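Local coordinates for protein (thiaminase I) (Bacillus subtilis, PDB 3THI) that probably breaks down thiamin, replacing its thiazole with another nucleophile, at residues A158-G170 and Y175-I189. Sequence-based numbering, arbitrary orientation.
Sequences ASMYLEALIDVTG and YDLLPPLDPLNDKVI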
loop_
_atom_site.group_PDB
_atom_site.type_symbol
_atom_site.label_atom_id
_atom_site.label_comp_id
_atom_site.label_asym_id
_atom_site.label_seq_id
_atom_site.Cartn_x
_atom_site.Cartn_y
_atom_site.Cartn_z
ATOM N N ALA A 158 -5.879 -2.579 -12.554
ATOM C CA ALA A 158 -6.600 -3.810 -12.217
ATOM C C ALA A 158 -6.948 -3.821 -10.738
ATOM O O ALA A 158 -8.042 -4.224 -10.346
ATOM C CB ALA A 158 -5.761 -5.019 -12.564
ATOM N N SER A 159 -6.016 -3.347 -9.921
ATOM C CA SER A 159 -6.223 -3.269 -8.481
ATOM C C SER A 159 -7.277 -2.242 -8.119
ATOM O O SER A 159 -8.097 -2.483 -7.242
ATOM C CB SER A 159 -4.921 -2.931 -7.763
ATOM O OG SER A 159 -4.075 -4.053 -7.736
ATOM N N MET A 160 -7.243 -1.090 -8.775
ATOM C CA MET A 160 -8.225 -0.053 -8.497
ATOM C C MET A 160 -9.607 -0.556 -8.894
ATOM O O MET A 160 -10.589 -0.342 -8.180
ATOM C CB MET A 160 -7.870 1.219 -9.243
ATOM C CG MET A 160 -6.619 1.869 -8.714
ATOM S SD MET A 160 -6.170 3.314 -9.656
ATOM C CE MET A 160 -7.356 4.505 -9.040
ATOM N N TYR A 161 -9.657 -1.285 -10.007
ATOM C CA TYR A 161 -10.899 -1.868 -10.503
ATOM C C TYR A 161 -11.533 -2.790 -9.441
ATOM O O TYR A 161 -12.712 -2.655 -9.091
ATOM C CB TYR A 161 -10.632 -2.667 -11.795
ATOM C CG TYR A 161 -11.865 -3.360 -12.333
ATOM C CD1 TYR A 161 -12.767 -2.676 -13.149
ATOM C CD2 TYR A 161 -12.175 -4.673 -11.962
ATOM C CE1 TYR A 161 -13.953 -3.272 -13.580
ATOM C CE2 TYR A 161 -13.368 -5.280 -12.390
ATOM C CZ TYR A 161 -14.246 -4.566 -13.197
ATOM O OH TYR A 161 -15.417 -5.136 -13.621
ATOM N N LEU A 162 -10.732 -3.723 -8.933
ATOM C CA LEU A 162 -11.184 -4.697 -7.944
ATOM C C LEU A 162 -11.577 -4.086 -6.613
ATOM O O LEU A 162 -12.491 -4.569 -5.953
ATOM C CB LEU A 162 -10.126 -5.782 -7.771
ATOM C CG LEU A 162 -9.965 -6.619 -9.041
ATOM C CD1 LEU A 162 -8.813 -7.587 -8.915
ATOM C CD2 LEU A 162 -11.239 -7.365 -9.282
ATOM N N GLU A 163 -10.879 -3.030 -6.214
ATOM C CA GLU A 163 -11.206 -2.351 -4.970
ATOM C C GLU A 163 -12.532 -1.622 -5.151
ATOM O O GLU A 163 -13.421 -1.706 -4.298
ATOM C CB GLU A 163 -10.118 -1.346 -4.591
ATOM C CG GLU A 163 -8.809 -1.983 -4.188
ATOM C CD GLU A 163 -7.938 -1.044 -3.402
ATOM O OE1 GLU A 163 -7.752 0.098 -3.854
ATOM O OE2 GLU A 163 -7.436 -1.444 -2.331
ATOM N N ALA A 164 -12.650 -0.906 -6.267
ATOM C CA ALA A 164 -13.863 -0.167 -6.582
ATOM C C ALA A 164 -15.056 -1.109 -6.632
ATOM O O ALA A 164 -16.125 -0.783 -6.125
ATOM C CB ALA A 164 -13.712 0.554 -7.929
ATOM N N LEU A 165 -14.859 -2.289 -7.215
ATOM C CA LEU A 165 -15.933 -3.270 -7.341
ATOM C C LEU A 165 -16.487 -3.668 -5.980
ATOM O O LEU A 165 -17.688 -3.895 -5.839
ATOM C CB LEU A 165 -15.454 -4.505 -8.106
ATOM C CG LEU A 165 -16.540 -5.487 -8.545
ATOM C CD1 LEU A 165 -17.520 -4.782 -9.452
ATOM C CD2 LEU A 165 -15.924 -6.684 -9.258
ATOM N N ILE A 166 -15.616 -3.750 -4.978
ATOM C CA ILE A 166 -16.056 -4.109 -3.636
ATOM C C ILE A 166 -16.999 -3.032 -3.095
ATOM O O ILE A 166 -18.091 -3.343 -2.625
ATOM C CB ILE A 166 -14.849 -4.347 -2.674
ATOM C CG1 ILE A 166 -14.262 -5.741 -2.918
ATOM C CG2 ILE A 166 -15.266 -4.152 -1.199
ATOM C CD1 ILE A 166 -12.996 -6.035 -2.137
ATOM N N ASP A 167 -16.609 -1.768 -3.237
ATOM C CA ASP A 167 -17.424 -0.669 -2.740
ATOM C C ASP A 167 -18.732 -0.561 -3.502
ATOM O O ASP A 167 -19.751 -0.149 -2.944
ATOM C CB ASP A 167 -16.645 0.648 -2.802
ATOM C CG ASP A 167 -15.366 0.610 -1.974
ATOM O OD1 ASP A 167 -15.345 -0.091 -0.936
ATOM O OD2 ASP A 167 -14.377 1.274 -2.363
ATOM N N VAL A 168 -18.698 -0.961 -4.770
ATOM C CA VAL A 168 -19.870 -0.932 -5.640
ATOM C C VAL A 168 -20.876 -1.994 -5.221
ATOM O O VAL A 168 -22.067 -1.729 -5.177
ATOM C CB VAL A 168 -19.465 -1.110 -7.137
ATOM C CG1 VAL A 168 -20.647 -1.566 -7.962
ATOM C CG2 VAL A 168 -18.949 0.216 -7.709
ATOM N N THR A 169 -20.386 -3.186 -4.889
ATOM C CA THR A 169 -21.256 -4.283 -4.460
ATOM C C THR A 169 -21.648 -4.140 -2.994
ATOM O O THR A 169 -22.646 -4.709 -2.549
ATOM C CB THR A 169 -20.588 -5.672 -4.643
ATOM O OG1 THR A 169 -19.355 -5.717 -3.912
ATOM C CG2 THR A 169 -20.324 -5.956 -6.105
ATOM N N GLY A 170 -20.851 -3.383 -2.246
ATOM C CA GLY A 170 -21.124 -3.181 -0.835
ATOM C C GLY A 170 -20.734 -4.361 0.038
ATOM O O GLY A 170 -20.954 -4.348 1.247
ATOM N N TYR A 175 -11.905 -12.217 -2.883
ATOM C CA TYR A 175 -11.837 -12.619 -4.277
ATOM C C TYR A 175 -11.219 -13.986 -4.514
ATOM O O TYR A 175 -10.397 -14.131 -5.423
ATOM C CB TYR A 175 -11.080 -11.582 -5.097
ATOM C CG TYR A 175 -11.852 -10.312 -5.360
ATOM C CD1 TYR A 175 -12.967 -10.307 -6.205
ATOM C CD2 TYR A 175 -11.433 -9.100 -4.811
ATOM C CE1 TYR A 175 -13.636 -9.121 -6.500
ATOM C CE2 TYR A 175 -12.090 -7.914 -5.101
ATOM C CZ TYR A 175 -13.182 -7.928 -5.943
ATOM O OH TYR A 175 -13.792 -6.737 -6.241
ATOM N N ASP A 176 -11.585 -14.978 -3.690
ATOM C CA ASP A 176 -11.088 -16.352 -3.854
ATOM C C ASP A 176 -11.375 -16.691 -5.297
ATOM O O ASP A 176 -10.569 -17.314 -5.995
ATOM C CB ASP A 176 -11.828 -17.333 -2.935
ATOM C CG ASP A 176 -11.245 -17.373 -1.530
ATOM O OD1 ASP A 176 -10.055 -17.015 -1.373
ATOM O OD2 ASP A 176 -11.971 -17.758 -0.585
ATOM N N LEU A 177 -12.543 -16.237 -5.731
ATOM C CA LEU A 177 -12.977 -16.384 -7.100
ATOM C C LEU A 177 -12.899 -14.952 -7.631
ATOM O O LEU A 177 -13.496 -14.038 -7.059
ATOM C CB LEU A 177 -14.418 -16.886 -7.151
ATOM C CG LEU A 177 -14.919 -17.276 -8.539
ATOM C CD1 LEU A 177 -14.103 -18.463 -9.053
ATOM C CD2 LEU A 177 -16.406 -17.627 -8.464
ATOM N N LEU A 178 -12.059 -14.731 -8.635
ATOM C CA LEU A 178 -11.937 -13.403 -9.226
ATOM C C LEU A 178 -13.083 -13.170 -10.218
ATOM O O LEU A 178 -13.546 -14.102 -10.873
ATOM C CB LEU A 178 -10.560 -13.241 -9.864
ATOM C CG LEU A 178 -9.504 -13.081 -8.763
ATOM C CD1 LEU A 178 -8.163 -13.611 -9.224
ATOM C CD2 LEU A 178 -9.415 -11.616 -8.324
ATOM N N PRO A 179 -13.554 -11.914 -10.340
ATOM C CA PRO A 179 -14.660 -11.570 -11.241
ATOM C C PRO A 179 -14.397 -11.674 -12.738
ATOM O O PRO A 179 -13.243 -11.643 -13.192
ATOM C CB PRO A 179 -14.995 -10.136 -10.828
ATOM C CG PRO A 179 -13.657 -9.577 -10.535
ATOM C CD PRO A 179 -12.952 -10.695 -9.766
ATOM N N PRO A 180 -15.470 -11.852 -13.525
ATOM C CA PRO A 180 -15.327 -11.959 -14.976
ATOM C C PRO A 180 -14.829 -10.631 -15.544
ATOM O O PRO A 180 -15.087 -9.563 -14.972
ATOM C CB PRO A 180 -16.752 -12.256 -15.437
ATOM C CG PRO A 180 -17.357 -12.971 -14.250
ATOM C CD PRO A 180 -16.863 -12.119 -13.116
ATOM N N LEU A 181 -14.033 -10.716 -16.603
ATOM C CA LEU A 181 -13.506 -9.528 -17.270
ATOM C C LEU A 181 -14.458 -9.142 -18.404
ATOM O O LEU A 181 -14.166 -8.246 -19.210
ATOM C CB LEU A 181 -12.119 -9.819 -17.839
ATOM C CG LEU A 181 -10.996 -9.862 -16.813
ATOM C CD1 LEU A 181 -9.738 -10.271 -17.477
ATOM C CD2 LEU A 181 -10.825 -8.510 -16.184
ATOM N N ASP A 182 -15.591 -9.840 -18.454
ATOM C CA ASP A 182 -16.623 -9.636 -19.463
ATOM C C ASP A 182 -17.888 -10.302 -18.929
ATOM O O ASP A 182 -17.959 -11.530 -18.832
ATOM C CB ASP A 182 -16.178 -10.284 -20.783
ATOM C CG ASP A 182 -17.208 -10.148 -21.886
ATOM O OD1 ASP A 182 -18.284 -9.535 -21.686
ATOM O OD2 ASP A 182 -16.941 -10.672 -22.985
ATOM N N PRO A 183 -18.918 -9.501 -18.612
ATOM C CA PRO A 183 -18.944 -8.041 -18.737
ATOM C C PRO A 183 -18.237 -7.309 -17.594
ATOM O O PRO A 183 -18.267 -7.749 -16.442
ATOM C CB PRO A 183 -20.437 -7.746 -18.729
ATOM C CG PRO A 183 -20.941 -8.721 -17.713
ATOM C CD PRO A 183 -20.211 -10.003 -18.108
ATOM N N LEU A 184 -17.585 -6.199 -17.917
ATOM C CA LEU A 184 -16.907 -5.414 -16.890
ATOM C C LEU A 184 -17.981 -4.656 -16.140
ATOM O O LEU A 184 -19.060 -4.429 -16.677
ATOM C CB LEU A 184 -15.926 -4.424 -17.521
ATOM C CG LEU A 184 -14.623 -5.011 -18.047
ATOM C CD1 LEU A 184 -13.934 -3.977 -18.884
ATOM C CD2 LEU A 184 -13.750 -5.463 -16.892
ATOM N N ASN A 185 -17.715 -4.293 -14.891
ATOM C CA ASN A 185 -18.704 -3.539 -14.139
ATOM C C ASN A 185 -18.665 -2.104 -14.650
ATOM O O ASN A 185 -17.626 -1.445 -14.592
ATOM C CB ASN A 185 -18.432 -3.572 -12.639
ATOM C CG ASN A 185 -19.467 -2.798 -11.850
ATOM O OD1 ASN A 185 -19.529 -1.572 -11.923
ATOM N ND2 ASN A 185 -20.308 -3.512 -11.114
ATOM N N ASP A 186 -19.802 -1.630 -15.155
ATOM C CA ASP A 186 -19.903 -0.281 -15.709
ATOM C C ASP A 186 -19.719 0.848 -14.718
ATOM O O ASP A 186 -19.116 1.857 -15.054
ATOM C CB ASP A 186 -21.214 -0.116 -16.475
ATOM C CG ASP A 186 -21.245 -0.949 -17.740
ATOM O OD1 ASP A 186 -20.421 -0.673 -18.641
ATOM O OD2 ASP A 186 -22.066 -1.891 -17.818
ATOM N N LYS A 187 -20.261 0.688 -13.513
ATOM C CA LYS A 187 -20.131 1.698 -12.473
ATOM C C LYS A 187 -18.654 1.870 -12.117
ATOM O O LYS A 187 -18.164 2.997 -11.994
ATOM C CB LYS A 187 -20.918 1.286 -11.224
ATOM C CG LYS A 187 -22.396 1.616 -11.250
ATOM C CD LYS A 187 -23.106 0.986 -10.053
ATOM C CE LYS A 187 -24.548 1.463 -9.920
ATOM N NZ LYS A 187 -24.602 2.903 -9.519
ATOM N N VAL A 188 -17.953 0.745 -11.961
ATOM C CA VAL A 188 -16.536 0.756 -11.621
ATOM C C VAL A 188 -15.754 1.438 -12.724
ATOM O O VAL A 188 -14.921 2.302 -12.454
ATOM C CB VAL A 188 -15.984 -0.667 -11.404
ATOM C CG1 VAL A 188 -14.480 -0.630 -11.148
ATOM C CG2 VAL A 188 -16.676 -1.310 -10.230
ATOM N N ILE A 189 -16.039 1.057 -13.966
ATOM C CA ILE A 189 -15.373 1.652 -15.122
ATOM C C ILE A 189 -15.658 3.156 -15.181
ATOM O O ILE A 189 -14.749 3.950 -15.412
ATOM C CB ILE A 189 -15.803 0.964 -16.445
ATOM C CG1 ILE A 189 -15.238 -0.461 -16.497
ATOM C CG2 ILE A 189 -15.317 1.756 -17.651
ATOM C CD1 ILE A 189 -13.717 -0.518 -16.432
HETATM O O HOH W 1 -15.532 -7.624 -12.985
#
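Helix 154-169 and the loop 175-185 meet over a broad front, and the chain comes closest where helix 186-199 begins, the CA atoms of Ala164 and Val188 lying 5.8 Å apart. Val188 is a knob seated among Tyr161, Ala164, Leu165 and Val168 on the surface of the first helix. Its CG1 presses on Tyr161 CD1 at 3.3 Å, while CG2 lies against the backbone of Leu165 and meets CG2 of Val168.

The Tyr161 ring extends away from its own backbone N (chi1 177°), which brings the hydroxyl to the start of the second helix. There the N-H of Asn185 points almost straight at Tyr161 OH (N to OH 2.8 Å, 172°), arriving at the ring edge. A water 2.6 Å from Tyr161 OH donates to Pro180 O, so the hydroxyl ties together two points of the loop. Replacing Tyr161 with a phenylalanine would probably leave Asn185 N and this water without their shared partner. Asn185 is itself the N-cap: its OD1 accepts from Val188 N, while its amide group packs beside Leu165 CD1.

At the other end of the loop, Tyr175 reaches the helix from another flank. Tyr175 OH donates to Leu162 O (2.5 Å), in the carbonyl plane and on a lone pair. Leu162 CD2 lies over one face of the Tyr175 ring in a CH-pi contact, and also touches Pro179 CG at 3.5 Å. Trp349 of helix 346-353 touches Leu162 and Leu178, and Leu357 touches Tyr161 and Leu184.

Two consecutive helices, 154-169 and 186-199, are thus joined by a long loop that folds back along the first, with the second N-capped and Val188 its one knob here; both parts belong to the thiaminase-1 domain, a family of the periplasmic-binding-protein clan.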